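Threonine--tRNA ligase catalytic subunit (Aeropyrum pernix, PDB 3A32) probably catalyses the ATP-dependent attachment of threonine to tRNA(Thr), working as a zinc-dependent class II synthetase homodimer that lacks an editing domain of its own. Local coordinates at residues 158-163 with 314-319; 164-169 with 308-313; 253-258 with 280-285. All blocks are in the same frame, centred on the assembly; numbering follows the deposited sequence.

Contact 1 of 3, residues 158-163 with 314-319; sequences RGFTQD and LGSIER
I317 N donates to T161 O over 2.8 Å, an almost straight bond (173° at the hydrogen) that ties strand 159-163 to the start of the helix beginning at I317, just after segment 314-319 turns its corner at L314 and G315. T161 is gripped again by the carboxylate of E318: its backbone N reaches OE1 at 2.7 Å on the syn side, tilted from the carboxylate plane, and its OG1 donates to the syn lone pair of OE2 at 2.8 Å. The bend of E318 at chi2 (77°) folds the acid back across the threonine, whose methyl CG2 meanwhile packs against I317 CD1 at 3.9 Å. R52 completes the cluster with a salt bridge to E318 OE2 and a hydrogen bond to T161 OG1. Nearer the corner, D163 spans two successive amides through its syn lone pairs, OD2 taking L314 N at 2.8 Å and OD1 taking G315 N at 2.9 Å. Its CG lies between backbone N and carbonyl carbon (chi1 54°), which turns both oxygens to the corner, and L313 N also binds OD2. At the backbone angles of G315 a CB would press against the carbonyl O of L314, so glycine fits. Were D163 replaced by an alanine, the amides of L314 and G315 would probably lose their acceptor and the turn its fixed shape. S316 suits the N-cap because its OG accepts from R319 N, while that same OG lies 3.6 Å from F160 CD1. Two acids thus serve as acceptors for backbone N-H groups, and R52 would be expected to keep E318 ionised.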
ATOM      1  N   ARG A 158     -13.828   8.110  12.205  1.00  8.32           N
ATOM      2  CA  ARG A 158     -13.069   7.495  13.276  1.00  8.06           C
ATOM      3  C   ARG A 158     -11.743   6.836  12.862  1.00  7.79           C
ATOM      4  O   ARG A 158     -10.881   6.615  13.696  1.00  7.43           O
ATOM      5  CB  ARG A 158     -13.962   6.451  13.961  1.00  8.70           C
ATOM      6  CG  ARG A 158     -15.034   7.098  14.851  1.00 11.02           C
ATOM      7  CD  ARG A 158     -16.099   6.121  15.342  1.00  7.36           C
ATOM      8  NE  ARG A 158     -17.026   6.905  16.147  1.00  7.67           N
ATOM      9  CZ  ARG A 158     -18.242   6.526  16.506  1.00  7.95           C
ATOM     10  NH1 ARG A 158     -18.755   5.339  16.153  1.00  8.68           N
ATOM     11  NH2 ARG A 158     -18.921   7.331  17.270  1.00  5.89           N
ATOM     12  N   GLY A 159     -11.602   6.465  11.595  1.00  7.37           N
ATOM     13  CA  GLY A 159     -10.345   5.903  11.080  1.00  6.02           C
ATOM     14  C   GLY A 159     -10.107   6.482   9.708  1.00  6.72           C
ATOM     15  O   GLY A 159     -11.024   6.510   8.882  1.00  6.16           O
ATOM     16  N   PHE A 160      -8.896   6.986   9.470  1.00  5.75           N
ATOM     17  CA  PHE A 160      -8.599   7.619   8.208  1.00  6.23           C
ATOM     18  C   PHE A 160      -7.105   7.552   7.876  1.00  5.91           C
ATOM     19  O   PHE A 160      -6.307   7.068   8.660  1.00  5.90           O
ATOM     20  CB  PHE A 160      -9.139   9.107   8.149  1.00  6.49           C
ATOM     21  CG  PHE A 160      -8.595  10.018   9.232  1.00  6.41           C
ATOM     22  CD1 PHE A 160      -7.549  10.903   8.960  1.00  5.81           C
ATOM     23  CD2 PHE A 160      -9.112   9.970  10.536  1.00  8.32           C
ATOM     24  CE1 PHE A 160      -6.993  11.732   9.974  1.00  6.87           C
ATOM     25  CE2 PHE A 160      -8.586  10.818  11.548  1.00  7.22           C
ATOM     26  CZ  PHE A 160      -7.513  11.688  11.267  1.00  5.82           C
ATOM     27  N   THR A 161      -6.749   8.085   6.712  1.00  7.12           N
ATOM     28  CA  THR A 161      -5.407   8.005   6.190  1.00  6.56           C
ATOM     29  C   THR A 161      -4.869   9.425   5.986  1.00  6.86           C
ATOM     30  O   THR A 161      -5.618  10.302   5.589  1.00  7.16           O
ATOM     31  CB  THR A 161      -5.419   7.124   4.910  1.00  7.91           C
ATOM     32  OG1 THR A 161      -6.397   6.053   5.072  1.00  7.76           O
ATOM     33  CG2 THR A 161      -4.009   6.506   4.647  1.00  4.04           C
ATOM     34  N   GLN A 162      -3.585   9.637   6.277  1.00  7.59           N
ATOM     35  CA  GLN A 162      -2.881  10.924   6.090  1.00  7.87           C
ATOM     36  C   GLN A 162      -1.682  10.634   5.182  1.00  8.40           C
ATOM     37  O   GLN A 162      -1.105   9.564   5.287  1.00  7.33           O
ATOM     38  CB  GLN A 162      -2.277  11.393   7.409  1.00  8.35           C
ATOM     39  CG  GLN A 162      -3.252  11.783   8.473  1.00  8.73           C
ATOM     40  CD  GLN A 162      -2.660  11.806   9.852  1.00 10.62           C
ATOM     41  OE1 GLN A 162      -1.839  10.973  10.219  1.00 12.38           O
ATOM     42  NE2 GLN A 162      -3.092  12.767  10.647  1.00 13.88           N
ATOM     43  N   ASP A 163      -1.345  11.575   4.282  1.00  7.29           N
ATOM     44  CA  ASP A 163      -0.037  11.594   3.621  1.00  6.86           C
ATOM     45  C   ASP A 163       0.944  12.353   4.561  1.00  6.27           C
ATOM     46  O   ASP A 163       1.335  13.508   4.330  1.00  5.54           O
ATOM     47  CB  ASP A 163      -0.128  12.286   2.224  1.00  6.21           C
ATOM     48  CG  ASP A 163      -0.747  13.716   2.281  1.00  7.24           C
ATOM     49  OD1 ASP A 163      -1.666  13.954   3.107  1.00  7.82           O
ATOM     50  OD2 ASP A 163      -0.332  14.605   1.485  1.00  7.28           O
ATOM     51  N   LEU A 314      -2.142  16.758   1.372  1.00  8.55           N
ATOM     52  CA  LEU A 314      -3.588  16.597   1.242  1.00  8.29           C
ATOM     53  C   LEU A 314      -4.224  16.701   2.622  1.00  8.84           C
ATOM     54  O   LEU A 314      -5.241  17.358   2.777  1.00  7.79           O
ATOM     55  CB  LEU A 314      -3.907  15.219   0.632  1.00  8.33           C
ATOM     56  CG  LEU A 314      -3.201  14.819  -0.677  1.00  9.91           C
ATOM     57  CD1 LEU A 314      -3.641  13.416  -1.218  1.00  5.60           C
ATOM     58  CD2 LEU A 314      -3.387  15.912  -1.729  1.00  4.89           C
ATOM     59  N   GLY A 315      -3.615  16.044   3.624  1.00  9.23           N
ATOM     60  CA  GLY A 315      -4.183  16.022   4.985  1.00  9.73           C
ATOM     61  C   GLY A 315      -4.834  14.680   5.229  1.00 10.04           C
ATOM     62  O   GLY A 315      -4.206  13.666   5.016  1.00 11.32           O
ATOM     63  N   SER A 316      -6.102  14.655   5.636  1.00  8.84           N
ATOM     64  CA  SER A 316      -6.861  13.427   5.582  1.00  8.00           C
ATOM     65  C   SER A 316      -7.169  13.147   4.113  1.00  7.96           C
ATOM     66  O   SER A 316      -7.725  13.984   3.414  1.00  6.30           O
ATOM     67  CB  SER A 316      -8.135  13.561   6.389  1.00  7.94           C
ATOM     68  OG  SER A 316      -9.033  12.493   6.125  1.00  8.93           O
ATOM     69  N   ILE A 317      -6.798  11.943   3.661  1.00  9.08           N
ATOM     70  CA  ILE A 317      -7.046  11.474   2.288  1.00  7.51           C
ATOM     71  C   ILE A 317      -8.532  11.248   2.037  1.00  7.54           C
ATOM     72  O   ILE A 317      -9.045  11.666   1.009  1.00  7.05           O
ATOM     73  CB  ILE A 317      -6.232  10.194   1.992  1.00  8.53           C
ATOM     74  CG1 ILE A 317      -4.756  10.601   1.816  1.00 10.59           C
ATOM     75  CG2 ILE A 317      -6.764   9.479   0.679  1.00  6.81           C
ATOM     76  CD1 ILE A 317      -3.800   9.598   2.341  1.00 16.98           C
ATOM     77  N   GLU A 318      -9.218  10.601   2.979  1.00  6.92           N
ATOM     78  CA  GLU A 318     -10.683  10.479   2.909  1.00  6.77           C
ATOM     79  C   GLU A 318     -11.342  11.860   2.783  1.00  6.04           C
ATOM     80  O   GLU A 318     -12.200  12.080   1.911  1.00  6.00           O
ATOM     81  CB  GLU A 318     -11.208   9.725   4.154  1.00  6.21           C
ATOM     82  CG  GLU A 318     -10.889   8.228   4.209  1.00  4.24           C
ATOM     83  CD  GLU A 318      -9.451   7.931   4.605  1.00  8.41           C
ATOM     84  OE1 GLU A 318      -8.680   8.855   4.932  1.00  7.17           O
ATOM     85  OE2 GLU A 318      -9.065   6.754   4.572  1.00 10.76           O
ATOM     86  N   ARG A 319     -10.940  12.800   3.644  1.00  5.67           N
ATOM     87  CA  ARG A 319     -11.548  14.141   3.638  1.00  6.16           C
ATOM     88  C   ARG A 319     -11.276  14.804   2.306  1.00  6.70           C
ATOM     89  O   ARG A 319     -12.222  15.209   1.624  1.00  8.37           O
ATOM     90  CB  ARG A 319     -11.020  15.019   4.750  1.00  5.75           C
ATOM     91  CG  ARG A 319     -11.703  16.357   4.818  1.00  5.41           C
ATOM     92  CD  ARG A 319     -11.101  17.302   5.875  1.00  9.61           C
ATOM     93  NE  ARG A 319     -12.113  18.334   6.153  1.00 17.20           N
ATOM     94  CZ  ARG A 319     -12.311  19.462   5.455  1.00 22.18           C
ATOM     95  NH1 ARG A 319     -11.501  19.840   4.435  1.00 20.53           N
ATOM     96  NH2 ARG A 319     -13.328  20.253   5.811  1.00 24.52           N
TER
HETATM   97  O   HOH W   1     -11.388   5.734   6.254  1.00  8.58           O

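Contact 2 of 3, residues 164-169 with 308-313; sequences DAHIIV and IIHRAL. With ZN (zinc ion), chain G.
H166 and H310 meet at the zinc site of the class II catalytic core, on two neighbouring antiparallel strands. They form a non-hydrogen-bonded pair with CA atoms 4.8 Å apart, which sends both imidazoles to the same face of the sheet. H166 binds the metal through NE2 at 2.0 Å and H310 through ND1 at 2.1 Å, their ring planes standing 74° apart, and C112 and a water fill the remaining places. H310 ND1 sits at the edge of the H166 ring, in its plane. ND1 of H166 is held by H115; D284 likewise takes NE2 of H310, so each ring is fixed by a second-shell partner. The zinc-bound water donates to D164 OD1 at 2.6 Å. Strand 164-169 belongs to class II motif 2 and strand 308-312 to motif 3, and in threonyl-tRNA synthetases such a zinc binds the substrate threonine. Backbone bonds flank the histidines at the pairs A165 with R311 and I167 with I309. On the face away from the metal, R311 bends at chi2 and chi3 to lay its guanidinium over A165, whose CB is 3.2 Å from NE; a small residue suits this close approach. D163 O accepts from R311 NH2, whereas the buried NE has no partner in the model. Beyond the metal, I168 and I308 run side by side, CG1 to CG1 4.2 Å, giving branched apolar bulk to the zinc-bearing face.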
ATOM      1  N   ASP A 164       1.350  11.654   5.601  1.00  5.97           N
ATOM      2  CA  ASP A 164       2.023  12.208   6.742  1.00  6.44           C
ATOM      3  C   ASP A 164       3.541  12.159   6.561  1.00  6.35           C
ATOM      4  O   ASP A 164       4.072  11.150   6.097  1.00  6.60           O
ATOM      5  CB  ASP A 164       1.621  11.358   7.964  1.00  6.71           C
ATOM      6  CG  ASP A 164       1.870  12.067   9.293  1.00 10.39           C
ATOM      7  OD1 ASP A 164       1.958  13.319   9.312  1.00 11.43           O
ATOM      8  OD2 ASP A 164       1.938  11.358  10.330  1.00 13.89           O
ATOM      9  N   ALA A 165       4.255  13.206   6.992  1.00  6.19           N
ATOM     10  CA  ALA A 165       5.706  13.145   6.986  1.00  6.04           C
ATOM     11  C   ALA A 165       6.221  13.960   8.140  1.00  7.25           C
ATOM     12  O   ALA A 165       5.512  14.838   8.654  1.00  8.46           O
ATOM     13  CB  ALA A 165       6.263  13.645   5.652  1.00  5.63           C
ATOM     14  N   HIS A 166       7.422  13.629   8.577  1.00  7.05           N
ATOM     15  CA  HIS A 166       8.127  14.365   9.586  1.00  7.90           C
ATOM     16  C   HIS A 166       9.519  14.725   9.095  1.00  8.24           C
ATOM     17  O   HIS A 166      10.197  13.927   8.428  1.00  8.59           O
ATOM     18  CB  HIS A 166       8.119  13.594  10.924  1.00  9.10           C
ATOM     19  CG  HIS A 166       6.739  13.464  11.482  1.00  9.44           C
ATOM     20  ND1 HIS A 166       5.905  12.422  11.150  1.00  8.73           N
ATOM     21  CD2 HIS A 166       5.995  14.320  12.213  1.00  7.85           C
ATOM     22  CE1 HIS A 166       4.726  12.601  11.708  1.00  5.57           C
ATOM     23  NE2 HIS A 166       4.753  13.743  12.365  1.00  6.46           N
ATOM     24  N   ILE A 167       9.917  15.957   9.393  1.00  8.03           N
ATOM     25  CA  ILE A 167      11.171  16.485   8.924  1.00  7.32           C
ATOM     26  C   ILE A 167      11.950  17.057  10.093  1.00  8.64           C
ATOM     27  O   ILE A 167      11.446  17.887  10.860  1.00  9.55           O
ATOM     28  CB  ILE A 167      10.946  17.581   7.859  1.00  6.93           C
ATOM     29  CG1 ILE A 167      10.008  17.075   6.782  1.00  5.29           C
ATOM     30  CG2 ILE A 167      12.307  18.093   7.237  1.00  2.25           C
ATOM     31  CD1 ILE A 167      10.060  17.956   5.529  1.00  5.80           C
ATOM     32  N   ILE A 168      13.186  16.608  10.235  1.00  9.32           N
ATOM     33  CA  ILE A 168      14.121  17.182  11.209  1.00  8.40           C
ATOM     34  C   ILE A 168      15.188  17.934  10.411  1.00  8.53           C
ATOM     35  O   ILE A 168      16.001  17.316   9.718  1.00  7.67           O
ATOM     36  CB  ILE A 168      14.725  16.061  12.087  1.00  8.45           C
ATOM     37  CG1 ILE A 168      13.577  15.352  12.802  1.00  8.15           C
ATOM     38  CG2 ILE A 168      15.811  16.610  13.038  1.00  7.62           C
ATOM     39  CD1 ILE A 168      13.941  14.168  13.661  1.00  6.99           C
ATOM     40  N   VAL A 169      15.141  19.265  10.471  1.00  7.82           N
ATOM     41  CA  VAL A 169      15.923  20.097   9.541  1.00  8.79           C
ATOM     42  C   VAL A 169      16.766  21.153  10.290  1.00 10.51           C
ATOM     43  O   VAL A 169      16.208  21.876  11.120  1.00 11.80           O
ATOM     44  CB  VAL A 169      15.026  20.822   8.483  1.00  7.46           C
ATOM     45  CG1 VAL A 169      13.842  21.456   9.093  1.00  5.44           C
ATOM     46  CG2 VAL A 169      15.816  21.828   7.768  1.00  7.53           C
ATOM     47  N   ILE A 308      11.747  20.667  14.102  1.00 10.39           N
ATOM     48  CA  ILE A 308      10.941  19.476  13.915  1.00  9.66           C
ATOM     49  C   ILE A 308       9.610  19.885  13.250  1.00  9.74           C
ATOM     50  O   ILE A 308       8.889  20.798  13.717  1.00  9.51           O
ATOM     51  CB  ILE A 308      10.697  18.743  15.250  1.00  8.97           C
ATOM     52  CG1 ILE A 308      11.888  17.885  15.662  1.00 11.22           C
ATOM     53  CG2 ILE A 308       9.546  17.761  15.103  1.00 11.45           C
ATOM     54  CD1 ILE A 308      13.233  18.595  15.985  1.00 11.25           C
ATOM     55  N   ILE A 309       9.301  19.228  12.136  1.00  8.01           N
ATOM     56  CA  ILE A 309       8.136  19.599  11.381  1.00  6.36           C
ATOM     57  C   ILE A 309       7.243  18.374  11.136  1.00  6.43           C
ATOM     58  O   ILE A 309       7.730  17.305  10.780  1.00  5.84           O
ATOM     59  CB  ILE A 309       8.540  20.298  10.033  1.00  5.82           C
ATOM     60  CG1 ILE A 309       9.222  21.634  10.306  1.00  4.95           C
ATOM     61  CG2 ILE A 309       7.315  20.469   9.105  1.00  4.60           C
ATOM     62  CD1 ILE A 309       9.880  22.300   9.106  1.00  4.13           C
ATOM     63  N   HIS A 310       5.953  18.559  11.369  1.00  6.25           N
ATOM     64  CA  HIS A 310       4.886  17.683  10.877  1.00  6.64           C
ATOM     65  C   HIS A 310       4.389  18.323   9.586  1.00  6.93           C
ATOM     66  O   HIS A 310       4.205  19.537   9.555  1.00  7.03           O
ATOM     67  CB  HIS A 310       3.666  17.750  11.796  1.00  6.79           C
ATOM     68  CG  HIS A 310       3.941  17.509  13.250  1.00  8.78           C
ATOM     69  ND1 HIS A 310       3.668  16.308  13.861  1.00  9.56           N
ATOM     70  CD2 HIS A 310       4.392  18.336  14.231  1.00  9.48           C
ATOM     71  CE1 HIS A 310       3.950  16.396  15.149  1.00  8.11           C
ATOM     72  NE2 HIS A 310       4.379  17.623  15.399  1.00  8.86           N
ATOM     73  N   ARG A 311       4.143  17.542   8.531  1.00  6.20           N
ATOM     74  CA  ARG A 311       3.561  18.119   7.312  1.00  5.76           C
ATOM     75  C   ARG A 311       2.699  17.121   6.567  1.00  5.56           C
ATOM     76  O   ARG A 311       3.032  15.957   6.518  1.00  6.68           O
ATOM     77  CB  ARG A 311       4.653  18.695   6.397  1.00  6.46           C
ATOM     78  CG  ARG A 311       5.825  17.769   6.013  1.00  5.11           C
ATOM     79  CD  ARG A 311       5.725  17.225   4.570  1.00  5.67           C
ATOM     80  NE  ARG A 311       4.718  16.176   4.345  1.00  6.07           N
ATOM     81  CZ  ARG A 311       4.490  15.599   3.157  1.00  5.98           C
ATOM     82  NH1 ARG A 311       5.206  15.950   2.078  1.00  9.49           N
ATOM     83  NH2 ARG A 311       3.556  14.658   3.042  1.00  5.57           N
ATOM     84  N   ALA A 312       1.576  17.555   5.998  1.00  5.45           N
ATOM     85  CA  ALA A 312       0.868  16.747   5.007  1.00  4.49           C
ATOM     86  C   ALA A 312       0.585  17.667   3.838  1.00  4.80           C
ATOM     87  O   ALA A 312       0.488  18.857   4.049  1.00  7.09           O
ATOM     88  CB  ALA A 312      -0.433  16.175   5.596  1.00  3.20           C
ATOM     89  N   LEU A 313       0.386  17.131   2.636  1.00  4.81           N
ATOM     90  CA  LEU A 313      -0.011  17.924   1.468  1.00  5.31           C
ATOM     91  C   LEU A 313      -1.509  17.930   1.310  1.00  6.73           C
ATOM     92  O   LEU A 313      -2.077  18.972   1.118  1.00  8.16           O
ATOM     93  CB  LEU A 313       0.653  17.436   0.164  1.00  4.19           C
ATOM     94  CG  LEU A 313       2.171  17.127   0.180  1.00  5.17           C
ATOM     95  CD1 LEU A 313       2.624  16.646  -1.194  1.00  5.19           C
ATOM     96  CD2 LEU A 313       3.053  18.312   0.621  1.00  3.47           C
TER
HETATM   97 ZN    ZN G 708       3.091  14.440  13.197  1.00 11.72          ZN
HETATM   98  O   HOH W   2       1.898  14.587  11.569  1.00 15.13           O

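Contact 3 of 3, residues 253-258 with 280-285; sequences EAAFYG and TIQFDF
Q282 reaches from its strand to the loop at G258, its CG anti to the backbone N (chi1 173°) and its chain bent at chi2. Both hydrogens of the amide nitrogen are used: NE2 donates to F283 O at 2.8 Å, nearly straight and on a lone pair, and to G258 O, also at 2.8 Å, from well above that carbonyl's plane. Both acceptors lie close to the plane of the glutamine amide, which holds it from turning. The side chains of Q282 and Y257 cross at about a right angle, with NE2 3.6 Å from ring atom CE1 and the amide and ring planes 53° apart. F283 follows, and its carbonyl O makes a CA-H...O contact with G258. A CB on G258 would run into that oxygen, so glycine is needed here, as it is by the residue's own backbone angles. The side chain of F283 instead packs on helices 174-191 and 222-243, behind the largely antiparallel sheet of the class II core. Across the contact, the loop joining strands 246-250 and 260-268 closes a type I turn from A255 to G258, with the CB of A255 over one face of the Y257 ring, offset toward its rim. At D284 the CA lies 3.2 Å from Y257 O, and carboxylate oxygen OD2 comes within 3.7 Å of Y257 CD1. OD2 is the hydrogen-bond partner of H310, while OD1 caps L287 N at the start of the next helix, a double task for which a short acid is well suited. F285 N then donates to Y257 O at 2.7 Å, in the carbonyl plane. Its ring passes beside that oxygen and G258, with CE2 3.8 Å from G258 CA, and meets W225 edge-to-face.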
ATOM      1  N   GLU A 253      -2.596  32.659  16.558  1.00 15.58           N
ATOM      2  CA  GLU A 253      -3.370  31.471  16.136  1.00 16.00           C
ATOM      3  C   GLU A 253      -2.588  30.180  16.097  1.00 14.60           C
ATOM      4  O   GLU A 253      -3.164  29.121  15.843  1.00 14.48           O
ATOM      5  CB  GLU A 253      -4.089  31.653  14.789  1.00 16.05           C
ATOM      6  CG  GLU A 253      -5.069  32.862  14.702  1.00 21.47           C
ATOM      7  CD  GLU A 253      -6.321  32.800  15.591  1.00 27.91           C
ATOM      8  OE1 GLU A 253      -6.624  31.759  16.222  1.00 31.29           O
ATOM      9  OE2 GLU A 253      -7.020  33.838  15.661  1.00 31.90           O
ATOM     10  N   ALA A 254      -1.285  30.246  16.329  1.00 12.96           N
ATOM     11  CA  ALA A 254      -0.459  29.015  16.301  1.00 12.36           C
ATOM     12  C   ALA A 254      -0.934  27.993  17.338  1.00 11.95           C
ATOM     13  O   ALA A 254      -1.601  28.341  18.304  1.00 11.65           O
ATOM     14  CB  ALA A 254       1.011  29.352  16.532  1.00 10.81           C
ATOM     15  N   ALA A 255      -0.579  26.734  17.143  1.00 12.05           N
ATOM     16  CA  ALA A 255      -0.658  25.738  18.240  1.00 11.72           C
ATOM     17  C   ALA A 255       0.237  26.177  19.406  1.00 11.04           C
ATOM     18  O   ALA A 255       1.223  26.876  19.191  1.00 10.95           O
ATOM     19  CB  ALA A 255      -0.195  24.369  17.746  1.00 10.51           C
ATOM     20  N   PHE A 256      -0.065  25.709  20.609  1.00 11.16           N
ATOM     21  CA  PHE A 256       0.812  25.907  21.767  1.00 11.46           C
ATOM     22  C   PHE A 256       2.235  25.440  21.549  1.00 11.45           C
ATOM     23  O   PHE A 256       3.134  25.962  22.210  1.00 12.81           O
ATOM     24  CB  PHE A 256       0.234  25.309  23.093  1.00 11.93           C
ATOM     25  CG  PHE A 256       0.325  23.780  23.211  1.00 12.51           C
ATOM     26  CD1 PHE A 256       1.442  23.173  23.792  1.00 13.13           C
ATOM     27  CD2 PHE A 256      -0.732  22.966  22.761  1.00 13.81           C
ATOM     28  CE1 PHE A 256       1.544  21.782  23.909  1.00 15.17           C
ATOM     29  CE2 PHE A 256      -0.673  21.562  22.855  1.00 14.98           C
ATOM     30  CZ  PHE A 256       0.479  20.952  23.429  1.00 17.16           C
ATOM     31  N   TYR A 257       2.451  24.467  20.660  1.00 10.65           N
ATOM     32  CA  TYR A 257       3.803  23.888  20.424  1.00  9.92           C
ATOM     33  C   TYR A 257       4.498  24.351  19.163  1.00  9.90           C
ATOM     34  O   TYR A 257       5.564  23.810  18.844  1.00 11.54           O
ATOM     35  CB  TYR A 257       3.790  22.338  20.390  1.00 10.02           C
ATOM     36  CG  TYR A 257       2.721  21.797  19.468  1.00 10.58           C
ATOM     37  CD1 TYR A 257       2.981  21.503  18.130  1.00 10.53           C
ATOM     38  CD2 TYR A 257       1.411  21.632  19.939  1.00 12.84           C
ATOM     39  CE1 TYR A 257       1.947  21.019  17.289  1.00 10.20           C
ATOM     40  CE2 TYR A 257       0.387  21.163  19.122  1.00 11.82           C
ATOM     41  CZ  TYR A 257       0.665  20.840  17.807  1.00 11.93           C
ATOM     42  OH  TYR A 257      -0.393  20.387  17.044  1.00 11.93           O
ATOM     43  N   GLY A 258       3.925  25.293  18.410  1.00  9.14           N
ATOM     44  CA  GLY A 258       4.692  25.877  17.337  1.00  8.84           C
ATOM     45  C   GLY A 258       3.801  26.472  16.277  1.00  8.49           C
ATOM     46  O   GLY A 258       2.626  26.161  16.229  1.00  9.05           O
ATOM     47  N   THR A 280      -0.909  20.945   5.919  1.00 10.01           N
ATOM     48  CA  THR A 280      -0.345  21.915   6.836  1.00 10.99           C
ATOM     49  C   THR A 280       1.161  21.665   6.933  1.00 10.32           C
ATOM     50  O   THR A 280       1.631  20.553   6.661  1.00 11.33           O
ATOM     51  CB  THR A 280      -0.998  21.811   8.272  1.00 11.07           C
ATOM     52  OG1 THR A 280      -2.401  22.110   8.161  1.00 17.73           O
ATOM     53  CG2 THR A 280      -0.462  22.869   9.207  1.00  9.72           C
ATOM     54  N   ILE A 281       1.911  22.713   7.265  1.00  9.15           N
ATOM     55  CA  ILE A 281       3.282  22.581   7.731  1.00  8.15           C
ATOM     56  C   ILE A 281       3.294  23.091   9.166  1.00  8.71           C
ATOM     57  O   ILE A 281       3.109  24.287   9.389  1.00  8.42           O
ATOM     58  CB  ILE A 281       4.334  23.384   6.869  1.00  7.20           C
ATOM     59  CG1 ILE A 281       4.237  22.985   5.404  1.00  7.57           C
ATOM     60  CG2 ILE A 281       5.776  23.168   7.395  1.00  3.78           C
ATOM     61  CD1 ILE A 281       5.032  23.871   4.504  1.00  7.54           C
ATOM     62  N   GLN A 282       3.580  22.183  10.104  1.00  8.32           N
ATOM     63  CA  GLN A 282       3.510  22.431  11.535  1.00  8.57           C
ATOM     64  C   GLN A 282       4.826  22.135  12.303  1.00  8.67           C
ATOM     65  O   GLN A 282       5.249  20.987  12.438  1.00 10.06           O
ATOM     66  CB  GLN A 282       2.362  21.584  12.109  1.00  8.32           C
ATOM     67  CG  GLN A 282       2.279  21.610  13.630  1.00  7.48           C
ATOM     68  CD  GLN A 282       1.621  22.886  14.127  1.00  8.33           C
ATOM     69  OE1 GLN A 282       0.445  23.125  13.848  1.00  8.50           O
ATOM     70  NE2 GLN A 282       2.373  23.704  14.893  1.00  5.59           N
ATOM     71  N   PHE A 283       5.476  23.194  12.757  1.00  9.04           N
ATOM     72  CA  PHE A 283       6.528  23.162  13.766  1.00  8.66           C
ATOM     73  C   PHE A 283       6.099  22.707  15.152  1.00  8.97           C
ATOM     74  O   PHE A 283       4.956  22.907  15.593  1.00  9.80           O
ATOM     75  CB  PHE A 283       7.123  24.563  13.898  1.00  7.58           C
ATOM     76  CG  PHE A 283       7.900  24.988  12.693  1.00  8.42           C
ATOM     77  CD1 PHE A 283       9.295  24.917  12.690  1.00  6.16           C
ATOM     78  CD2 PHE A 283       7.238  25.441  11.548  1.00  5.02           C
ATOM     79  CE1 PHE A 283      10.023  25.289  11.545  1.00  2.69           C
ATOM     80  CE2 PHE A 283       7.942  25.837  10.426  1.00  6.52           C
ATOM     81  CZ  PHE A 283       9.340  25.756  10.408  1.00  5.78           C
ATOM     82  N   ASP A 284       7.074  22.169  15.858  1.00  8.89           N
ATOM     83  CA  ASP A 284       6.845  21.490  17.090  1.00  9.19           C
ATOM     84  C   ASP A 284       8.071  21.708  17.967  1.00  8.74           C
ATOM     85  O   ASP A 284       9.204  21.347  17.587  1.00  8.31           O
ATOM     86  CB  ASP A 284       6.567  20.011  16.821  1.00  8.86           C
ATOM     87  CG  ASP A 284       5.922  19.314  17.994  1.00 11.75           C
ATOM     88  OD1 ASP A 284       6.345  19.592  19.156  1.00 11.17           O
ATOM     89  OD2 ASP A 284       5.000  18.481  17.751  1.00 12.89           O
ATOM     90  N   PHE A 285       7.820  22.363  19.105  1.00  9.11           N
ATOM     91  CA  PHE A 285       8.828  22.702  20.145  1.00  9.06           C
ATOM     92  C   PHE A 285       8.679  21.746  21.334  1.00  9.45           C
ATOM     93  O   PHE A 285       9.555  21.634  22.190  1.00 10.32           O
ATOM     94  CB  PHE A 285       8.635  24.163  20.579  1.00  8.22           C
ATOM     95  CG  PHE A 285       8.782  25.136  19.427  1.00  9.90           C
ATOM     96  CD1 PHE A 285       9.732  24.886  18.396  1.00  5.95           C
ATOM     97  CD2 PHE A 285       8.004  26.272  19.351  1.00  8.24           C
ATOM     98  CE1 PHE A 285       9.865  25.744  17.338  1.00  8.17           C
ATOM     99  CE2 PHE A 285       8.165  27.182  18.277  1.00  7.22           C
ATOM    100  CZ  PHE A 285       9.071  26.914  17.275  1.00  8.07           C
TER

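Overall arrangement
Contacts 1 and 2 follow each other along the same two strands, 159-170 and 306-316, with centres about 16 Å apart; at their junction D163 O packs on A312 CB at 3.4 Å. Contact 3 pairs the neighbouring strand 273-284 with a loop, its centre about 11 Å from that of contact 2 and about 19 Å from that of contact 1. H310 N lies 2.7 Å from Q282 O, a probable hydrogen bond between the strands, and through D284 contact 3 supplies part of the second shell of the zinc site. The side chains of Q162 and D284 lie about 7 and 6 Å from the zinc. Sulfate, probably from the crystallisation liquor, lies close to Q162, D164 and Q282, consistent with all three contacts bordering the active-site pocket.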